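Local coordinates for protein putative alkaline phosphatase (Pseudomonas fluorescens, PDB 4F1V) that binds phosphate with high affinity in a periplasmic venus-flytrap cleft, probably as the solute-binding part of an ABC transporter that imports phosphate, at residues N42-Y45 with T46-Q49; L220-A223 with T224-A227. All coordinates share one frame; numbering follows the deposited sequence. Where two conformers were deposited one is given.

Contact 1 of 2, residues N42-Y45 with T46-Q49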
loop_
_atom_site.group_PDB
_atom_site.type_symbol
_atom_site.label_atom_id
_atom_site.label_comp_id
_atom_site.label_asym_id
_atom_site.label_seq_id
_atom_site.Cartn_x
_atom_site.Cartn_y
_atom_site.Cartn_z
ATOM N N ASN A 42 -17.834 -2.970 7.911
ATOM C CA ASN A 42 -18.794 -3.021 9.010
ATOM C C ASN A 42 -19.483 -1.683 9.270
ATOM O O ASN A 42 -20.278 -1.556 10.188
ATOM C CB ASN A 42 -18.053 -3.495 10.327
ATOM C CG ASN A 42 -17.429 -4.847 10.077
ATOM O OD1 ASN A 42 -18.131 -5.844 9.970
ATOM N ND2 ASN A 42 -16.107 -4.890 9.900
ATOM N N ASN A 43 -19.155 -0.657 8.475
ATOM C CA ASN A 43 -19.616 0.687 8.736
ATOM C C ASN A 43 -19.370 1.098 10.194
ATOM O O ASN A 43 -20.285 1.506 10.895
ATOM C CB ASN A 43 -21.082 0.903 8.325
ATOM C CG ASN A 43 -21.459 2.381 8.372
ATOM O OD1 ASN A 43 -20.601 3.224 8.089
ATOM N ND2 ASN A 43 -22.701 2.668 8.666
ATOM N N ASP A 44 -18.115 0.968 10.603
ATOM C CA ASP A 44 -17.723 1.149 11.993
ATOM C C ASP A 44 -16.707 2.283 12.115
ATOM O O ASP A 44 -15.497 2.093 11.968
ATOM C CB ASP A 44 -17.154 -0.136 12.553
ATOM C CG ASP A 44 -16.713 -0.015 14.016
ATOM O OD1 ASP A 44 -16.965 1.038 14.619
ATOM O OD2 ASP A 44 -16.124 -1.030 14.480
ATOM N N TYR A 45 -17.242 3.475 12.403
ATOM C CA TYR A 45 -16.386 4.659 12.488
ATOM C C TYR A 45 -15.405 4.649 13.638
ATOM O O TYR A 45 -14.392 5.343 13.617
ATOM C CB TYR A 45 -17.283 5.925 12.578
ATOM C CG TYR A 45 -16.558 7.232 12.370
ATOM C CD1 TYR A 45 -16.089 7.986 13.451
ATOM C CD2 TYR A 45 -16.315 7.730 11.103
ATOM C CE1 TYR A 45 -15.415 9.156 13.295
ATOM C CE2 TYR A 45 -15.630 8.912 10.897
ATOM C CZ TYR A 45 -15.167 9.634 12.016
ATOM O OH TYR A 45 -14.497 10.811 11.884
ATOM N N THR A 46 -15.643 3.790 14.641
ATOM C CA THR A 46 -14.699 3.700 15.741
ATOM C C THR A 46 -13.314 3.175 15.338
ATOM O O THR A 46 -12.333 3.388 16.010
ATOM C CB THR A 46 -15.190 2.869 16.924
ATOM O OG1 THR A 46 -15.166 1.464 16.637
ATOM C CG2 THR A 46 -16.546 3.315 17.448
ATOM N N LYS A 47 -13.250 2.520 14.150
ATOM C CA LYS A 47 -11.977 2.082 13.566
ATOM C C LYS A 47 -11.146 3.248 13.021
ATOM O O LYS A 47 -9.926 3.119 12.861
ATOM C CB LYS A 47 -12.248 1.016 12.515
ATOM C CG LYS A 47 -12.944 -0.260 12.934
ATOM C CD LYS A 47 -12.030 -1.075 13.834
ATOM C CE LYS A 47 -12.798 -1.939 14.824
ATOM N NZ LYS A 47 -11.994 -3.184 15.045
ATOM N N PHE A 48 -11.831 4.345 12.746
ATOM C CA PHE A 48 -11.176 5.621 12.380
ATOM C C PHE A 48 -10.859 6.452 13.626
ATOM O O PHE A 48 -9.737 6.934 13.769
ATOM C CB PHE A 48 -12.012 6.439 11.421
ATOM C CG PHE A 48 -12.146 5.915 10.002
ATOM C CD1 PHE A 48 -11.365 4.886 9.474
ATOM C CD2 PHE A 48 -13.060 6.530 9.141
ATOM C CE1 PHE A 48 -11.518 4.452 8.185
ATOM C CE2 PHE A 48 -13.205 6.112 7.847
ATOM C CZ PHE A 48 -12.450 5.077 7.344
ATOM N N GLN A 49 -11.884 6.677 14.468
ATOM C CA GLN A 49 -11.727 7.478 15.659
ATOM C C GLN A 49 -12.285 6.704 16.800
ATOM O O GLN A 49 -13.539 6.574 16.993
ATOM C CB GLN A 49 -12.399 8.854 15.560
ATOM C CG GLN A 49 -11.849 9.730 14.455
ATOM C CD GLN A 49 -12.425 11.131 14.462
ATOM O OE1 GLN A 49 -13.529 11.385 14.985
ATOM N NE2 GLN A 49 -11.692 12.055 13.891
#
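Tyr45, Asp44 and Thr46 carry most of this local contact, in which the chain turns just after leaving helix 33-42. The tyrosine ring receives Phe48 in an offset edge-to-face pair: the edge of Phe48 is directed at the face of Tyr45, with ring planes 74° apart, and Phe48 CD2 lies 3.9 Å from Tyr45 CE2. Gln49 runs beside the same tyrosine and points the same way, bringing its OE1 to the ring edge, in plane, 3.4 Å from CE1 of Tyr45. A large flat residue suits this place because one ring offers a face to Phe48 and an edge to the amide; all three side chains also touch Ile29 of strand 29-30. Because chi1 of Asp44 is 180°, its carboxylate extends beside the carbonyl carbon toward Thr46. OD1 of Asp44 accepts a bond from Thr46 OG1 at 2.7 Å on its syn side and, from the same face of the carboxylate, one from Thr46 N at 3.1 Å. Threonine fits because its beta-hydroxyl, close to its own backbone N-H, can join that N-H on a single carboxylate oxygen. Backbone bonds close the turn: Lys47 N bonds to Asp44 O at 3.2 Å, while Tyr45 O accepts both Phe48 N and Gln49 N, at 2.9 and 3.0 Å. The result is an Asx turn that begins at Asp44, leading into the short 3-10 segment Tyr45 to Lys47.

Contact 2 of 2, residues L220-A223 with T224-A227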
loop_
_atom_site.group_PDB
_atom_site.type_symbol
_atom_site.label_atom_id
_atom_site.label_comp_id
_atom_site.label_asym_id
_atom_site.label_seq_id
_atom_site.Cartn_x
_atom_site.Cartn_y
_atom_site.Cartn_z
ATOM N N LEU A 220 15.615 9.619 -0.260
ATOM C CA LEU A 220 15.525 8.219 -0.695
ATOM C C LEU A 220 16.786 7.749 -1.403
ATOM O O LEU A 220 17.043 6.536 -1.463
ATOM C CB LEU A 220 14.285 7.989 -1.596
ATOM C CG LEU A 220 12.919 8.205 -0.884
ATOM C CD1 LEU A 220 11.780 8.043 -1.868
ATOM C CD2 LEU A 220 12.732 7.281 0.280
ATOM N N ASP A 221 17.561 8.654 -1.974
ATOM C CA ASP A 221 18.814 8.357 -2.665
ATOM C C ASP A 221 20.028 8.406 -1.759
ATOM O O ASP A 221 21.154 8.131 -2.215
ATOM C CB ASP A 221 19.050 9.318 -3.805
ATOM C CG ASP A 221 18.035 9.152 -4.919
ATOM O OD1 ASP A 221 17.727 8.020 -5.333
ATOM O OD2 ASP A 221 17.542 10.215 -5.389
ATOM N N ASP A 222 19.844 8.710 -0.479
ATOM C CA ASP A 222 20.966 8.748 0.486
ATOM C C ASP A 222 21.156 7.380 1.109
ATOM O O ASP A 222 20.407 7.003 2.022
ATOM C CB ASP A 222 20.689 9.801 1.535
ATOM C CG ASP A 222 21.840 9.969 2.533
ATOM O OD1 ASP A 222 22.779 9.150 2.499
ATOM O OD2 ASP A 222 21.801 10.950 3.284
ATOM N N ALA A 223 22.115 6.611 0.558
ATOM C CA ALA A 223 22.343 5.220 0.992
ATOM C C ALA A 223 23.062 5.082 2.360
ATOM O O ALA A 223 23.366 3.983 2.757
ATOM C CB ALA A 223 23.066 4.444 -0.074
ATOM N N THR A 224 23.294 6.216 3.044
ATOM C CA THR A 224 23.700 6.228 4.419
ATOM C C THR A 224 22.490 6.123 5.378
ATOM O O THR A 224 22.681 6.033 6.572
ATOM C CB THR A 224 24.603 7.394 4.786
ATOM O OG1 THR A 224 23.817 8.568 4.962
ATOM C CG2 THR A 224 25.715 7.554 3.801
ATOM N N LYS A 225 21.268 6.283 4.803
ATOM C CA LYS A 225 19.984 6.306 5.524
ATOM C C LYS A 225 18.898 5.415 4.952
ATOM O O LYS A 225 17.999 4.989 5.734
ATOM C CB LYS A 225 19.442 7.780 5.540
ATOM C CG LYS A 225 20.398 8.723 6.249
ATOM C CD LYS A 225 19.901 10.144 6.268
ATOM C CE LYS A 225 20.693 11.058 7.170
ATOM N NZ LYS A 225 20.515 10.668 8.636
ATOM N N VAL A 226 18.906 5.153 3.652
ATOM C CA VAL A 226 17.865 4.358 2.965
ATOM C C VAL A 226 18.642 3.377 2.092
ATOM O O VAL A 226 19.385 3.809 1.181
ATOM C CB VAL A 226 16.889 5.231 2.193
ATOM C CG1 VAL A 226 15.885 4.360 1.412
ATOM C CG2 VAL A 226 16.152 6.200 3.087
ATOM N N ALA A 227 18.517 2.095 2.353
ATOM C CA ALA A 227 19.384 1.143 1.677
ATOM C C ALA A 227 19.047 1.044 0.179
ATOM O O ALA A 227 17.876 1.018 -0.211
ATOM C CB ALA A 227 19.255 -0.229 2.299
HETATM O O HOH W 1 19.201 4.722 -1.479
#
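Leu220 meets Val226 through loose apolar contact, CD2 to CG1 at 4.4 Å, and through a water that donates to the carbonyl oxygens of both residues, tying the two ends of the turn where no direct backbone bond joins them. Further on, Asp222 does most of the gripping. Its chi1 of -177° swings the carboxylate forward to Thr224, whose OG1 donates to Asp222 OD1 at 2.7 Å on the syn side, 35° out of the carboxylate plane; Thr224 N reaches the same oxygen at 3.0 Å from the same face. Asp222 O is doubly used as well, taking Lys225 N at 3.0 Å from above the carbonyl plane and Val226 N at 2.9 Å within it. In one of its two conformers the aliphatic part of Lys225 brushes the other carboxylate oxygen, OD2 of Asp222, without forming a salt bridge. Were Asp222 replaced by an alanine, the hydroxyl and amide of Thr224 would probably lose their shared acceptor, and that hydroxyl would be free to turn. Ala223 CA makes a nearly straight CA-H...O contact of 3.3 Å to Val226 O; alanine suits the site because its small methyl is buried, against Ala106. With two acceptors each serving two donors, the turn is held chiefly by polar bonds, and the hydroxyl and amide of Thr224 are likely to stabilise the negative charge of the Asp222 carboxylate, on the oxygen OD1 that they share.

In the fold
The two contacts repeat one local pattern, an aspartate followed two residues on by a threonine and then a lysine, at places far apart: their centres are 37 Å from each other, their nearest atoms about 26 Å, on opposite sides of the chain's centre. Contact 1 packs against strand 29-30 at the edge of the five-stranded sheet, whereas contact 2 is joined by backbone hydrogen bonding of Lys225 to Phe99, in strand 99-100, an outer strand of the four-stranded sheet. Contact 1 is near the ligand without touching it: the Phe48 side chain lies about 11 Å from the bound hydrogenphosphate, and the loop follows helix 33-42, whose first residue, Ser33, lines the phosphate pocket with Gly32.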